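PDB 1BF6: phosphotriesterase homology protein from Escherichia coli, which hydrolyses phosphorylated glyceryl acetates, and also aromatic acetates and propionates, with the help of two zinc ions per subunit. Local coordinates for residues Y7-H13 with V47-M53; L234-L239 with V280-P286; S240-T244 with Y255-L260. All coordinates share one frame; numbering follows the deposited sequence.

Contact 1 of 3, residues Y7-H13 with V47-M53. With ZN (zinc ion), chain C.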
# COMPACT_ATOMS: atom_id res chain seq x y z
N TYR A 7 7.99 5.50 12.38
CA TYR A 7 7.96 5.25 10.95
C TYR A 7 6.71 4.48 10.52
O TYR A 7 6.10 3.75 11.31
CB TYR A 7 9.19 4.45 10.53
CG TYR A 7 10.52 5.17 10.67
CD1 TYR A 7 10.62 6.54 10.41
CD2 TYR A 7 11.68 4.47 10.99
CE1 TYR A 7 11.85 7.19 10.45
CE2 TYR A 7 12.91 5.10 11.04
CZ TYR A 7 12.99 6.46 10.76
OH TYR A 7 14.21 7.09 10.81
N THR A 8 6.38 4.61 9.24
CA THR A 8 5.21 3.94 8.67
C THR A 8 5.57 3.26 7.34
O THR A 8 6.19 3.88 6.46
CB THR A 8 4.06 4.97 8.39
OG1 THR A 8 3.62 5.56 9.61
CG2 THR A 8 2.88 4.29 7.69
N LEU A 9 5.24 1.97 7.23
CA LEU A 9 5.45 1.22 5.99
C LEU A 9 4.11 1.43 5.28
O LEU A 9 3.08 0.94 5.74
CB LEU A 9 5.71 -0.27 6.28
CG LEU A 9 7.19 -0.68 6.40
CD1 LEU A 9 7.93 0.19 7.40
CD2 LEU A 9 7.29 -2.15 6.77
N ALA A 10 4.14 2.17 4.18
CA ALA A 10 2.94 2.57 3.44
C ALA A 10 2.15 1.53 2.66
O ALA A 10 1.03 1.80 2.24
CB ALA A 10 3.29 3.74 2.51
N HIS A 11 2.71 0.33 2.48
CA HIS A 11 2.04 -0.71 1.69
C HIS A 11 2.56 -2.09 2.02
O HIS A 11 3.57 -2.52 1.48
CB HIS A 11 2.26 -0.44 0.20
CG HIS A 11 1.44 -1.33 -0.69
ND1 HIS A 11 0.47 -0.86 -1.55
CD2 HIS A 11 1.46 -2.68 -0.84
CE1 HIS A 11 -0.07 -1.90 -2.18
NE2 HIS A 11 0.50 -3.02 -1.79
N GLU A 12 1.83 -2.80 2.87
CA GLU A 12 2.21 -4.13 3.29
C GLU A 12 1.02 -5.07 3.42
O GLU A 12 -0.14 -4.65 3.39
CB GLU A 12 2.89 -4.07 4.67
CG GLU A 12 4.16 -3.24 4.72
CD GLU A 12 5.23 -3.73 3.78
OE1 GLU A 12 5.25 -4.93 3.44
OE2 GLU A 12 6.07 -2.91 3.37
N HIS A 13 1.33 -6.35 3.57
CA HIS A 13 0.33 -7.37 3.80
C HIS A 13 0.80 -8.15 5.00
O HIS A 13 1.97 -8.55 5.04
CB HIS A 13 0.22 -8.31 2.61
CG HIS A 13 -0.29 -7.64 1.38
ND1 HIS A 13 -1.62 -7.38 1.14
CD2 HIS A 13 0.39 -7.09 0.35
CE1 HIS A 13 -1.71 -6.68 0.02
NE2 HIS A 13 -0.51 -6.48 -0.50
N VAL A 47 9.78 1.70 13.61
CA VAL A 47 8.49 1.61 12.92
C VAL A 47 7.38 1.48 13.95
O VAL A 47 7.49 0.68 14.89
CB VAL A 47 8.44 0.39 11.96
CG1 VAL A 47 7.02 0.26 11.33
CG2 VAL A 47 9.48 0.57 10.85
N ARG A 48 6.31 2.24 13.76
CA ARG A 48 5.18 2.18 14.67
C ARG A 48 3.86 1.84 13.96
O ARG A 48 2.95 1.31 14.59
CB ARG A 48 5.06 3.50 15.46
CG ARG A 48 6.20 3.74 16.44
CD ARG A 48 6.17 2.72 17.57
NE ARG A 48 7.25 2.90 18.54
CZ ARG A 48 8.44 2.30 18.47
NH1 ARG A 48 8.74 1.46 17.48
NH2 ARG A 48 9.35 2.55 19.40
N ASN A 49 3.79 2.11 12.66
CA ASN A 49 2.57 1.87 11.86
C ASN A 49 2.82 1.10 10.56
O ASN A 49 3.82 1.32 9.88
CB ASN A 49 1.92 3.20 11.46
CG ASN A 49 1.92 4.21 12.59
OD1 ASN A 49 1.14 4.09 13.54
ND2 ASN A 49 2.81 5.19 12.51
N VAL A 50 1.84 0.27 10.18
CA VAL A 50 1.89 -0.49 8.94
C VAL A 50 0.52 -0.35 8.30
O VAL A 50 -0.47 -0.64 8.96
CB VAL A 50 2.15 -2.02 9.16
CG1 VAL A 50 2.01 -2.78 7.83
CG2 VAL A 50 3.57 -2.25 9.72
N ILE A 51 0.48 0.11 7.06
CA ILE A 51 -0.77 0.27 6.31
C ILE A 51 -0.99 -1.05 5.54
O ILE A 51 -0.29 -1.34 4.57
CB ILE A 51 -0.71 1.46 5.31
CG1 ILE A 51 -0.04 2.68 5.97
CG2 ILE A 51 -2.14 1.84 4.84
CD1 ILE A 51 -0.71 3.18 7.25
N GLU A 52 -1.94 -1.84 6.03
CA GLU A 52 -2.25 -3.14 5.45
C GLU A 52 -3.17 -3.01 4.23
O GLU A 52 -4.29 -2.49 4.33
CB GLU A 52 -2.82 -4.03 6.55
CG GLU A 52 -2.30 -5.46 6.52
CD GLU A 52 -3.08 -6.35 5.58
OE1 GLU A 52 -4.16 -5.92 5.12
OE2 GLU A 52 -2.62 -7.48 5.30
N MET A 53 -2.70 -3.55 3.10
CA MET A 53 -3.37 -3.47 1.80
C MET A 53 -4.25 -4.63 1.34
O MET A 53 -4.64 -4.68 0.17
CB MET A 53 -2.30 -3.25 0.73
CG MET A 53 -1.43 -2.02 0.95
SD MET A 53 -2.27 -0.47 0.50
CE MET A 53 -2.68 0.09 2.05
ZN ZN C . 0.16 -5.25 -2.14

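Contact 2 of 3, residues L234-L239 with V280-P286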
# COMPACT_ATOMS: atom_id res chain seq x y z
N LEU A 234 10.57 15.20 -2.25
CA LEU A 234 10.45 14.15 -1.24
C LEU A 234 9.20 14.19 -0.37
O LEU A 234 8.82 13.17 0.21
CB LEU A 234 11.69 14.07 -0.34
CG LEU A 234 13.03 13.68 -0.98
CD1 LEU A 234 14.06 13.55 0.14
CD2 LEU A 234 12.92 12.37 -1.72
N ASN A 235 8.55 15.35 -0.27
CA ASN A 235 7.34 15.43 0.55
C ASN A 235 6.12 14.74 -0.10
O ASN A 235 5.02 14.78 0.46
CB ASN A 235 7.00 16.89 0.92
CG ASN A 235 6.69 17.75 -0.29
OD1 ASN A 235 7.01 17.41 -1.44
ND2 ASN A 235 6.07 18.91 -0.04
N ARG A 236 6.32 14.11 -1.26
CA ARG A 236 5.23 13.40 -1.94
C ARG A 236 5.54 11.91 -2.16
O ARG A 236 4.76 11.20 -2.78
CB ARG A 236 4.91 14.06 -3.29
CG ARG A 236 4.14 15.37 -3.18
CD ARG A 236 2.85 15.17 -2.40
NE ARG A 236 2.13 16.43 -2.26
CZ ARG A 236 2.20 17.24 -1.20
NH1 ARG A 236 2.95 16.93 -0.15
NH2 ARG A 236 1.56 18.41 -1.22
N VAL A 237 6.65 11.45 -1.58
CA VAL A 237 7.10 10.06 -1.72
C VAL A 237 7.00 9.25 -0.43
O VAL A 237 7.39 9.72 0.65
CB VAL A 237 8.59 10.01 -2.20
CG1 VAL A 237 9.06 8.56 -2.34
CG2 VAL A 237 8.74 10.71 -3.52
N MET A 238 6.43 8.05 -0.54
CA MET A 238 6.33 7.14 0.58
C MET A 238 6.97 5.80 0.18
O MET A 238 7.13 5.52 -1.02
CB MET A 238 4.90 7.01 1.10
CG MET A 238 4.40 8.33 1.70
SD MET A 238 2.88 8.22 2.64
CE MET A 238 1.70 7.99 1.31
N LEU A 239 7.35 4.99 1.17
CA LEU A 239 8.07 3.74 0.93
C LEU A 239 7.51 2.50 1.60
O LEU A 239 6.84 2.59 2.63
CB LEU A 239 9.52 3.91 1.43
CG LEU A 239 10.32 5.16 1.04
CD1 LEU A 239 11.64 5.19 1.82
CD2 LEU A 239 10.59 5.21 -0.44
N VAL A 280 11.42 12.31 6.21
CA VAL A 280 10.33 12.96 5.49
C VAL A 280 9.46 11.85 4.86
O VAL A 280 8.23 11.84 5.02
CB VAL A 280 10.84 13.91 4.40
CG1 VAL A 280 9.72 14.30 3.44
CG2 VAL A 280 11.41 15.17 5.03
N MET A 281 10.11 10.89 4.20
CA MET A 281 9.39 9.80 3.55
C MET A 281 8.79 8.79 4.52
O MET A 281 7.62 8.41 4.36
CB MET A 281 10.29 9.09 2.53
CG MET A 281 10.85 10.01 1.44
SD MET A 281 11.97 9.14 0.30
CE MET A 281 13.50 9.13 1.26
N LEU A 282 9.54 8.40 5.54
CA LEU A 282 9.08 7.40 6.50
C LEU A 282 8.20 7.84 7.67
O LEU A 282 7.44 7.04 8.20
CB LEU A 282 10.26 6.59 7.06
CG LEU A 282 10.99 5.63 6.11
CD1 LEU A 282 12.13 4.94 6.88
CD2 LEU A 282 10.01 4.59 5.55
N ARG A 283 8.33 9.10 8.09
CA ARG A 283 7.54 9.58 9.22
C ARG A 283 6.62 10.75 8.90
O ARG A 283 5.42 10.68 9.15
CB ARG A 283 8.45 9.95 10.41
CG ARG A 283 7.70 10.44 11.66
CD ARG A 283 8.61 11.25 12.59
NE ARG A 283 9.73 10.45 13.05
CZ ARG A 283 11.01 10.82 13.04
NH1 ARG A 283 11.38 12.02 12.60
NH2 ARG A 283 11.94 9.95 13.42
N GLU A 284 7.18 11.83 8.34
CA GLU A 284 6.39 13.02 8.04
C GLU A 284 5.25 12.77 7.07
O GLU A 284 4.08 12.98 7.41
CB GLU A 284 7.28 14.15 7.53
CG GLU A 284 8.32 14.61 8.54
CD GLU A 284 8.96 15.94 8.16
OE1 GLU A 284 8.39 16.68 7.32
OE2 GLU A 284 10.04 16.26 8.72
N ASN A 285 5.59 12.30 5.88
CA ASN A 285 4.60 12.03 4.85
C ASN A 285 3.42 11.15 5.30
O ASN A 285 2.27 11.54 5.14
CB ASN A 285 5.25 11.46 3.57
CG ASN A 285 6.07 12.49 2.82
OD1 ASN A 285 6.10 13.66 3.18
ND2 ASN A 285 6.75 12.05 1.77
N PRO A 286 3.69 9.97 5.90
CA PRO A 286 2.60 9.10 6.35
C PRO A 286 1.71 9.76 7.41
O PRO A 286 0.49 9.61 7.38
CB PRO A 286 3.35 7.91 6.95
CG PRO A 286 4.59 7.84 6.14
CD PRO A 286 5.00 9.29 6.04
O HOH W 1 6.61 5.72 3.94

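Contact 3 of 3, residues S240-T244 with Y255-L260. With ZN (zinc ion), chain C; SO4 (sulfate ion), chain F.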
# COMPACT_ATOMS: atom_id res chain seq x y z
N SER A 240 7.83 1.34 1.02
CA SER A 240 7.43 0.04 1.56
C SER A 240 8.07 -1.15 0.82
O SER A 240 8.81 -0.95 -0.15
CB SER A 240 5.90 -0.11 1.58
OG SER A 240 5.44 -0.35 2.90
N MET A 241 7.78 -2.36 1.29
CA MET A 241 8.30 -3.61 0.72
C MET A 241 7.24 -4.43 -0.04
O MET A 241 7.56 -5.27 -0.89
CB MET A 241 8.83 -4.50 1.86
CG MET A 241 9.87 -3.87 2.78
SD MET A 241 11.35 -3.50 1.90
CE MET A 241 11.92 -5.15 1.54
N ASP A 242 5.97 -4.19 0.31
CA ASP A 242 4.85 -4.94 -0.27
C ASP A 242 5.06 -6.46 -0.11
O ASP A 242 5.04 -7.20 -1.10
CB ASP A 242 4.64 -4.59 -1.75
CG ASP A 242 3.36 -5.21 -2.32
OD1 ASP A 242 2.48 -5.60 -1.53
OD2 ASP A 242 3.27 -5.31 -3.55
N ILE A 243 5.34 -6.89 1.13
CA ILE A 243 5.54 -8.32 1.43
C ILE A 243 4.20 -9.02 1.13
O ILE A 243 3.14 -8.55 1.56
CB ILE A 243 5.93 -8.54 2.92
CG1 ILE A 243 7.30 -7.92 3.21
CG2 ILE A 243 5.91 -10.02 3.26
CD1 ILE A 243 8.42 -8.44 2.34
N THR A 244 4.28 -10.13 0.40
CA THR A 244 3.09 -10.88 -0.01
C THR A 244 3.21 -12.41 0.10
O THR A 244 2.20 -13.11 0.04
CB THR A 244 2.73 -10.59 -1.49
OG1 THR A 244 3.84 -10.95 -2.33
CG2 THR A 244 2.42 -9.11 -1.73
N TYR A 255 13.90 -11.99 3.13
CA TYR A 255 14.50 -10.73 3.58
C TYR A 255 13.74 -9.99 4.68
O TYR A 255 14.33 -9.17 5.39
CB TYR A 255 14.74 -9.82 2.38
CG TYR A 255 13.55 -9.69 1.45
CD1 TYR A 255 13.34 -10.62 0.42
CD2 TYR A 255 12.64 -8.65 1.59
CE1 TYR A 255 12.24 -10.51 -0.45
CE2 TYR A 255 11.53 -8.53 0.72
CZ TYR A 255 11.34 -9.46 -0.29
OH TYR A 255 10.24 -9.36 -1.11
N GLY A 256 12.44 -10.28 4.83
CA GLY A 256 11.63 -9.63 5.85
C GLY A 256 11.26 -8.17 5.61
O GLY A 256 11.82 -7.49 4.73
N TYR A 257 10.30 -7.69 6.41
CA TYR A 257 9.83 -6.31 6.32
C TYR A 257 10.92 -5.30 6.68
O TYR A 257 11.06 -4.27 6.02
CB TYR A 257 8.64 -6.07 7.27
CG TYR A 257 7.44 -6.94 7.01
CD1 TYR A 257 7.38 -8.23 7.51
CD2 TYR A 257 6.35 -6.46 6.27
CE1 TYR A 257 6.28 -9.03 7.30
CE2 TYR A 257 5.23 -7.26 6.04
CZ TYR A 257 5.21 -8.55 6.56
OH TYR A 257 4.13 -9.36 6.36
N ASP A 258 11.70 -5.61 7.71
CA ASP A 258 12.77 -4.71 8.15
C ASP A 258 13.96 -4.58 7.21
O ASP A 258 14.92 -3.89 7.53
CB ASP A 258 13.22 -5.01 9.58
CG ASP A 258 14.00 -6.32 9.72
OD1 ASP A 258 14.09 -7.12 8.76
OD2 ASP A 258 14.51 -6.55 10.83
N TYR A 259 13.91 -5.25 6.06
CA TYR A 259 14.96 -5.15 5.05
C TYR A 259 15.05 -3.68 4.64
O TYR A 259 16.11 -3.18 4.29
CB TYR A 259 14.60 -6.00 3.83
CG TYR A 259 15.55 -5.88 2.67
CD1 TYR A 259 15.37 -4.90 1.68
CD2 TYR A 259 16.60 -6.77 2.52
CE1 TYR A 259 16.22 -4.83 0.57
CE2 TYR A 259 17.45 -6.71 1.42
CZ TYR A 259 17.26 -5.75 0.46
OH TYR A 259 18.11 -5.71 -0.62
N LEU A 260 13.91 -2.99 4.69
CA LEU A 260 13.86 -1.58 4.34
C LEU A 260 14.83 -0.78 5.20
O LEU A 260 15.54 0.09 4.71
CB LEU A 260 12.43 -1.04 4.55
CG LEU A 260 12.18 0.44 4.26
CD1 LEU A 260 12.37 0.72 2.78
CD2 LEU A 260 10.76 0.82 4.69
ZN ZN C . 0.16 -5.25 -2.14
S SO4 F . 4.85 -10.94 -5.92
O1 SO4 F . 5.18 -12.08 -6.78
O2 SO4 F . 3.65 -11.30 -5.05
O3 SO4 F . 6.01 -10.55 -4.96
O4 SO4 F . 4.58 -9.72 -6.79
O HOH W 2 9.69 -6.64 -1.31

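Contact 1 of 3, residues Y7-H13 with V47-M53
Met53 lies across one face of the His11 imidazole at about a right angle, and the bends of its chain at chi2 (-77°) and chi3 set SD obliquely to the ring, near ND1. NE2 of His11 binds the zinc ion at 2.3 Å. The second flat ligand, His13, also gives its NE2 to this zinc, at 2.2 Å; its CE1 lies 3.6 Å from Met53 CB, so Met53 touches both zinc-binding rings. With NE2 on zinc and ND1 hydrogen-bonded to Thr54 OG1, the His13 ring is held at both nitrogens. Farther back, Asn49 ND2 donates an N-H to Thr8 OG1 at 3.0 Å, the hydroxyl standing 21° out of the amide plane; the amide's stronger polar partner is Asp3. These are the first two strands of the TIM barrel, running parallel, and His11-Glu12-His13 is the HxH metal motif at the end of the first; Glu124 and Asp242 complete this zinc site. Two beta bulges break the register, one between Tyr7 and Thr8, the other between Leu9 and Glu12. At the first, Tyr7 O takes both Arg48 N (2.9 Å) and Asn49 N (3.1 Å). Beyond the second, Glu12 O receives Met53 N at 2.8 Å.

Contact 2 of 3, residues L234-L239 with V280-P286
Met281 fills the middle of this contact. Its chain runs straight at chi2 (177°), which carries SD out between the last barrel strand and the turn before it: Leu234 CD2 lies 3.9 Å from this SD, and Val237 CG1, alongside, 4.0 Å. Toward the helix, Leu239 CD1 packs against Met281 CB and, at about a right angle, meets Leu282 CD2 at 4.1 Å. Farther along the helix, Met238 CG lies 3.7 Å from Asn285 CB, with its SD against the ring of Pro286. Together they seat the final helix, 275-289, on strand 237-239 of the TIM barrel. A water sits between Leu239 N, from which it accepts, and Met281 O, 2.9 Å from its oxygen. At the polar edge, both N-H bonds of the buried Asn285 amide are used: one reaches Leu234 O at 2.8 Å, on a lone pair, the other Val237 O at 2.7 Å, from above the carbonyl plane by 38°. A leucine here would probably leave Leu234 O and Val237 O without their side-chain donor and free the 3-10 turn at 234-236 to shift. One buried amide thus satisfies two backbone carbonyls and ties the turn and the strand start to the same helix residue.

Contact 3 of 3, residues S240-T244 with Y255-L260
Met241 reaches from the loop after the last strand of the TIM barrel into the turn that starts the next helix, and its chain can be followed atom by atom. From CB, which points at segment 255-260, the chain comes to CG, 3.5 Å from Tyr257 O. It then bends at chi2 (-64°), bringing SD to 3.8 Å from Leu260 CB. A second bend at chi3 (-68°) curls the methyl back, so that CE touches two aromatic rings, Tyr259 CD1 and Tyr255 CE2, each at 3.5 Å. The type I turn from Gly256 to Tyr259 supplies Tyr257 and Tyr259, with Tyr255 just before it and Leu260 just after, where helix 259-270 begins.

Two residues on, Ile243 covers a neighbouring ring. Its CG1 stands over one face of Tyr257, 3.7 Å from the centroid and 21° off the normal, while CB and CG2 lie nearer the phenol end. CD1 instead meets Tyr255 CE2 at 3.5 Å. Tyr257 is pinned from its far end too: its hydroxyl bonds to the backbone oxygen of His13, so the ring that carries Ile243 is tied to a zinc-binding segment.

Between Met241 and Ile243 in the chain, Asp242 points away from the turn and binds the zinc ion through OD1 at 2.4 Å, sharing it with His11, His13 and Glu124; its neighbours' packing probably limits the loop's movement. Thr244, also turned away, donates from OG1 to O2 of a sulfate, probably from the crystallisation liquor, that Lys212 and Tyr215 bind as well. On the Met241 side a water links the segments: it accepts from Tyr255 OH and donates to Met241 O, 2.6 Å from the water oxygen.

From the N terminus, contact 1 comes first: strand 7-12 leads through helix 32-44 to strand 47-52, and the pairing closes the first beta-alpha-beta crossover. It is complete before the other two begin. Contact 2 then spans from strand 237-239 to helix 275-289, and contact 3 lies wholly within that span, tying the metal-bearing loop to the start of helix 259-270; no two loops cross. Between contacts 1 and 2, Ala10 N to Leu239 O, 3.1 Å, joins first and last strands, while Thr8 N to Leu282 O, 2.8 Å, ties the first strand to helix 275-289. Contacts 1 and 3 share the zinc, and Glu12 OE2 sits 2.7 Å from Ser240 OG. Leu282 and Leu260 join contacts 2 and 3.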